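Local coordinates for protein phosphoribosylaminoimidazole carboxylase (Bombyx mori, PDB 4JA0) that probably catalyses two successive steps of de novo purine synthesis, the carboxylation of aminoimidazole ribonucleotide (AIR) and the condensation of the product with aspartate to give SAICAR, at residues Lys77-Lys82 with Val206-Ile211; Ala323-Ala328 with Pro347-Pro352. One frame throughout, in Å; residues are numbered along the deposited sequence.

Contact 1 (Lys77-Lys82 with Val206-Ile211); sequences KTAFVK and VLADVI
Leu207 N lies in the carbonyl plane of Lys77 and donates to Lys77 O at 3.0 Å in a nearly straight bond. Ala79 N returns a second bond to Leu207 O, also at 3.0 Å. Further along 77-82, the Phe80 ring has Lys82 N over the centre of one face, and it packs edge-to-face with Phe89, away from 206-211. Leu207 thus spends both its N-H and its carbonyl on the residues flanking Thr78, and Thr78 CA adds a C-H contact to Leu207 O at 3.3 Å. The side chains of Thr78 and Leu207 run off in the same direction, flank against flank. Thr78 CG2, turned anti to its own carbonyl carbon, touches Leu207 CB and CD2, each at 3.7 Å, while helix 57-74 receives the leucine through Phe68 and Leu71. The Ala79 methyl is directed toward 206-211, its CB set between Val206 CG2 at 4.0 Å and Ala208 CB at 3.9 Å; Cys94 lies against both partners. These small apolar groups fill the side of the crossing toward which Ala79 is turned, and the threonine methyl and leucine side chain pack beside the bridged backbones. A single beta bridge therefore joins the approach to strand 80-83 with the end of strand 205-207, linking the two antiparallel sheets of the SAICAR synthetase fold.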
loop_
_atom_site.group_PDB
_atom_site.type_symbol
_atom_site.label_atom_id
_atom_site.label_comp_id
_atom_site.label_asym_id
_atom_site.label_seq_id
_atom_site.Cartn_x
_atom_site.Cartn_y
_atom_site.Cartn_z
ATOM N N LYS A 77 -23.200 4.134 -40.484
ATOM C CA LYS A 77 -24.634 4.051 -40.769
ATOM C C LYS A 77 -25.030 4.677 -42.123
ATOM O O LYS A 77 -24.764 5.861 -42.377
ATOM C CB LYS A 77 -25.424 4.715 -39.640
ATOM C CG LYS A 77 -25.255 4.076 -38.265
ATOM C CD LYS A 77 -25.712 2.611 -38.237
ATOM C CE LYS A 77 -25.592 2.014 -36.820
ATOM N NZ LYS A 77 -24.232 1.517 -36.443
ATOM N N THR A 78 -25.654 3.881 -42.991
ATOM C CA THR A 78 -25.985 4.345 -44.349
ATOM C C THR A 78 -27.458 4.148 -44.711
ATOM O O THR A 78 -28.185 3.407 -44.051
ATOM C CB THR A 78 -25.135 3.637 -45.424
ATOM O OG1 THR A 78 -25.178 2.223 -45.217
ATOM C CG2 THR A 78 -23.695 4.112 -45.364
ATOM N N ALA A 79 -27.890 4.825 -45.765
ATOM C CA ALA A 79 -29.247 4.674 -46.257
ATOM C C ALA A 79 -29.304 3.445 -47.162
ATOM O O ALA A 79 -30.381 2.993 -47.550
ATOM C CB ALA A 79 -29.684 5.923 -47.012
ATOM N N PHE A 80 -28.139 2.894 -47.492
ATOM C CA PHE A 80 -28.087 1.827 -48.486
ATOM C C PHE A 80 -28.545 0.480 -47.923
ATOM O O PHE A 80 -28.066 0.029 -46.868
ATOM C CB PHE A 80 -26.675 1.690 -49.050
ATOM C CG PHE A 80 -26.534 0.576 -50.030
ATOM C CD1 PHE A 80 -25.967 -0.626 -49.655
ATOM C CD2 PHE A 80 -26.984 0.724 -51.332
ATOM C CE1 PHE A 80 -25.830 -1.669 -50.575
ATOM C CE2 PHE A 80 -26.855 -0.311 -52.254
ATOM C CZ PHE A 80 -26.281 -1.510 -51.874
ATOM N N VAL A 81 -29.440 -0.178 -48.658
ATOM C CA VAL A 81 -29.986 -1.460 -48.223
ATOM C C VAL A 81 -29.471 -2.626 -49.065
ATOM O O VAL A 81 -28.794 -3.517 -48.569
ATOM C CB VAL A 81 -31.518 -1.485 -48.310
ATOM C CG1 VAL A 81 -32.027 -2.828 -47.813
ATOM C CG2 VAL A 81 -32.131 -0.340 -47.519
ATOM N N LYS A 82 -29.806 -2.605 -50.347
ATOM C CA LYS A 82 -29.402 -3.648 -51.278
ATOM C C LYS A 82 -29.607 -3.214 -52.720
ATOM O O LYS A 82 -30.421 -2.329 -53.017
ATOM C CB LYS A 82 -30.186 -4.937 -51.017
ATOM C CG LYS A 82 -31.688 -4.790 -51.249
ATOM C CD LYS A 82 -32.438 -6.104 -51.050
ATOM C CE LYS A 82 -33.943 -5.905 -51.204
ATOM N NZ LYS A 82 -34.721 -7.164 -51.041
ATOM N N VAL A 206 -27.747 9.765 -41.782
ATOM C CA VAL A 206 -27.200 8.619 -42.491
ATOM C C VAL A 206 -26.381 9.070 -43.705
ATOM O O VAL A 206 -26.672 10.111 -44.304
ATOM C CB VAL A 206 -28.321 7.614 -42.909
ATOM C CG1 VAL A 206 -29.065 7.074 -41.682
ATOM C CG2 VAL A 206 -29.296 8.274 -43.838
ATOM N N LEU A 207 -25.332 8.314 -44.029
ATOM C CA LEU A 207 -24.567 8.541 -45.261
ATOM C C LEU A 207 -25.448 8.066 -46.400
ATOM O O LEU A 207 -25.836 6.892 -46.434
ATOM C CB LEU A 207 -23.262 7.755 -45.227
ATOM C CG LEU A 207 -22.460 7.800 -46.512
ATOM C CD1 LEU A 207 -21.872 9.172 -46.722
ATOM C CD2 LEU A 207 -21.369 6.750 -46.473
ATOM N N ALA A 208 -25.760 8.945 -47.345
ATOM C CA ALA A 208 -26.962 8.681 -48.116
ATOM C C ALA A 208 -26.952 8.865 -49.622
ATOM O O ALA A 208 -27.940 8.520 -50.286
ATOM C CB ALA A 208 -28.090 9.489 -47.522
ATOM N N ASP A 209 -25.880 9.394 -50.187
ATOM C CA ASP A 209 -25.925 9.653 -51.627
ATOM C C ASP A 209 -25.460 8.444 -52.431
ATOM O O ASP A 209 -26.094 7.392 -52.433
ATOM C CB ASP A 209 -25.128 10.920 -51.993
ATOM C CG ASP A 209 -25.370 11.379 -53.435
ATOM O OD1 ASP A 209 -24.557 12.180 -53.959
ATOM O OD2 ASP A 209 -26.372 10.930 -54.041
ATOM N N VAL A 210 -24.354 8.637 -53.132
ATOM C CA VAL A 210 -23.794 7.674 -54.043
ATOM C C VAL A 210 -22.296 7.918 -54.004
ATOM O O VAL A 210 -21.849 9.054 -54.115
ATOM C CB VAL A 210 -24.331 7.905 -55.449
ATOM C CG1 VAL A 210 -23.323 7.458 -56.475
ATOM C CG2 VAL A 210 -25.652 7.185 -55.625
ATOM N N ILE A 211 -21.507 6.873 -53.819
ATOM C CA ILE A 211 -20.074 7.048 -53.921
ATOM C C ILE A 211 -19.604 6.170 -55.074
ATOM O O ILE A 211 -19.597 4.945 -54.955
ATOM C CB ILE A 211 -19.345 6.699 -52.591
ATOM C CG1 ILE A 211 -20.038 7.373 -51.403
ATOM C CG2 ILE A 211 -17.882 7.106 -52.646
ATOM C CD1 ILE A 211 -19.432 7.031 -50.053
#

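Contact 2 (Ala323-Ala328 with Pro347-Pro352); sequences ALVFIA and PVINCP
Val325 lays its CG2 methyl against the ring of Pro347, 4.0 Å from Pro347 CG, the two side chains crossing at about a right angle. Its other methyl, CG1, stands anti to the backbone N (chi1 173°) and reaches Ile349 CD1 at 4.2 Å. Pro347 also sets its CD beside Leu324 O, and it packs on Gln389 of a second subunit. Four backbone hydrogen bonds then zip the strands together: Phe326 N to Pro347 O, Ile349 N to Phe326 O at 2.8 Å, Ala328 N to Ile349 O, and Cys351 N to Ala328 O at 2.8 Å. This is the parallel pairing of a beta-alpha-beta unit, with helix 336-343 between its strands, in the central sheet of the AIR carboxylase domain. Phe326, Val348, Ala328 and Asn350 share one side of it. There Val348 CG2 sits at the edge of the Phe326 ring, and Asn350 OD1 comes within 3.5 Å of Ala328 CB; the polar partners of the amide, both through weak hydrogen bonds, are Asn334 (to OD1) and Thr376 (to ND2). Ile327 and Ile349 project from the other side. Ile327 CG2 meets Cys351 CB at 4.2 Å, and helix 279-291 covers both residues through Ile285, while helix 380-391 packs over Val325, Ile349 and Cys351.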
loop_
_atom_site.group_PDB
_atom_site.type_symbol
_atom_site.label_atom_id
_atom_site.label_comp_id
_atom_site.label_asym_id
_atom_site.label_seq_id
_atom_site.Cartn_x
_atom_site.Cartn_y
_atom_site.Cartn_z
ATOM N N ALA A 323 -2.117 -14.371 -38.512
ATOM C CA ALA A 323 -1.724 -13.599 -37.342
ATOM C C ALA A 323 -2.224 -14.266 -36.061
ATOM O O ALA A 323 -3.270 -14.924 -36.044
ATOM C CB ALA A 323 -2.264 -12.195 -37.443
ATOM N N LEU A 324 -1.506 -14.042 -34.971
ATOM C CA LEU A 324 -1.812 -14.747 -33.756
ATOM C C LEU A 324 -1.592 -13.869 -32.546
ATOM O O LEU A 324 -0.508 -13.315 -32.357
ATOM C CB LEU A 324 -0.933 -15.999 -33.687
ATOM C CG LEU A 324 -1.108 -16.958 -32.522
ATOM C CD1 LEU A 324 -2.538 -17.449 -32.490
ATOM C CD2 LEU A 324 -0.135 -18.110 -32.680
ATOM N N VAL A 325 -2.624 -13.742 -31.721
ATOM C CA VAL A 325 -2.528 -13.020 -30.456
ATOM C C VAL A 325 -3.022 -13.881 -29.307
ATOM O O VAL A 325 -4.129 -14.425 -29.377
ATOM C CB VAL A 325 -3.343 -11.738 -30.486
ATOM C CG1 VAL A 325 -3.360 -11.122 -29.113
ATOM C CG2 VAL A 325 -2.741 -10.772 -31.466
ATOM N N PHE A 326 -2.208 -14.000 -28.257
ATOM C CA PHE A 326 -2.600 -14.706 -27.030
ATOM C C PHE A 326 -3.029 -13.767 -25.914
ATOM O O PHE A 326 -2.328 -12.797 -25.600
ATOM C CB PHE A 326 -1.459 -15.559 -26.503
ATOM C CG PHE A 326 -1.067 -16.660 -27.411
ATOM C CD1 PHE A 326 -1.978 -17.653 -27.739
ATOM C CD2 PHE A 326 0.221 -16.729 -27.917
ATOM C CE1 PHE A 326 -1.616 -18.693 -28.585
ATOM C CE2 PHE A 326 0.597 -17.773 -28.755
ATOM C CZ PHE A 326 -0.321 -18.753 -29.093
ATOM N N ILE A 327 -4.166 -14.073 -25.303
ATOM C CA ILE A 327 -4.600 -13.355 -24.109
ATOM C C ILE A 327 -4.537 -14.280 -22.911
ATOM O O ILE A 327 -5.114 -15.376 -22.943
ATOM C CB ILE A 327 -6.015 -12.772 -24.280
ATOM C CG1 ILE A 327 -5.976 -11.672 -25.361
ATOM C CG2 ILE A 327 -6.561 -12.243 -22.936
ATOM C CD1 ILE A 327 -7.330 -11.166 -25.773
ATOM N N ALA A 328 -3.795 -13.850 -21.882
ATOM C CA ALA A 328 -3.608 -14.654 -20.667
ATOM C C ALA A 328 -4.452 -14.174 -19.506
ATOM O O ALA A 328 -4.239 -13.070 -18.974
ATOM C CB ALA A 328 -2.134 -14.696 -20.265
ATOM N N PRO A 347 2.646 -11.793 -29.717
ATOM C CA PRO A 347 2.255 -10.901 -28.625
ATOM C C PRO A 347 1.375 -11.593 -27.593
ATOM O O PRO A 347 0.443 -12.323 -27.951
ATOM C CB PRO A 347 1.475 -9.794 -29.343
ATOM C CG PRO A 347 1.150 -10.361 -30.716
ATOM C CD PRO A 347 2.278 -11.253 -31.036
ATOM N N VAL A 348 1.680 -11.365 -26.318
ATOM C CA VAL A 348 0.913 -11.945 -25.225
ATOM C C VAL A 348 0.388 -10.826 -24.347
ATOM O O VAL A 348 1.165 -10.016 -23.835
ATOM C CB VAL A 348 1.785 -12.882 -24.356
ATOM C CG1 VAL A 348 1.032 -13.277 -23.096
ATOM C CG2 VAL A 348 2.234 -14.113 -25.136
ATOM N N ILE A 349 -0.928 -10.780 -24.167
ATOM C CA ILE A 349 -1.557 -9.769 -23.303
ATOM C C ILE A 349 -2.161 -10.411 -22.067
ATOM O O ILE A 349 -2.892 -11.413 -22.175
ATOM C CB ILE A 349 -2.671 -8.977 -24.047
ATOM C CG1 ILE A 349 -2.153 -8.460 -25.398
ATOM C CG2 ILE A 349 -3.171 -7.812 -23.201
ATOM C CD1 ILE A 349 -3.250 -7.957 -26.292
ATOM N N ASN A 350 -1.835 -9.836 -20.906
ATOM C CA ASN A 350 -2.380 -10.266 -19.618
ATOM C C ASN A 350 -3.641 -9.527 -19.204
ATOM O O ASN A 350 -3.607 -8.312 -18.975
ATOM C CB ASN A 350 -1.361 -10.042 -18.521
ATOM C CG ASN A 350 -0.166 -10.890 -18.680
ATOM O OD1 ASN A 350 -0.283 -12.073 -18.987
ATOM N ND2 ASN A 350 1.010 -10.312 -18.443
ATOM N N CYS A 351 -4.724 -10.269 -19.008
ATOM C CA CYS A 351 -5.949 -9.677 -18.512
ATOM C C CYS A 351 -6.453 -10.431 -17.290
ATOM O O CYS A 351 -7.274 -11.334 -17.387
ATOM C CB CYS A 351 -7.011 -9.637 -19.630
ATOM S SG CYS A 351 -8.516 -8.717 -19.188
ATOM N N PRO A 352 -5.936 -10.069 -16.119
ATOM C CA PRO A 352 -6.406 -10.727 -14.900
ATOM C C PRO A 352 -7.887 -10.447 -14.729
ATOM O O PRO A 352 -8.367 -9.398 -15.163
ATOM C CB PRO A 352 -5.611 -10.037 -13.802
ATOM C CG PRO A 352 -4.405 -9.491 -14.499
ATOM C CD PRO A 352 -4.875 -9.088 -15.849
#

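In the fold
The two contacts lie in different catalytic parts of the bifunctional chain, their centres 37 Å apart and their nearest atoms about 24 Å, on opposite sides of the chain's centre. They come in series: contact 1 closes within the SAICAR synthetase part before contact 2 opens in the AIR carboxylase part. They share no sheet. Contact 1 joins segments 124 residues apart at their closest ends and links two separate antiparallel sheets, whereas contact 2 pairs neighbouring strands of one five-stranded parallel sheet across a short helical connection. Another subunit reaches contact 2, but no other chain touches contact 1. Each contact thus belongs to its own fold, consistent with two enzymes fused in one polypeptide.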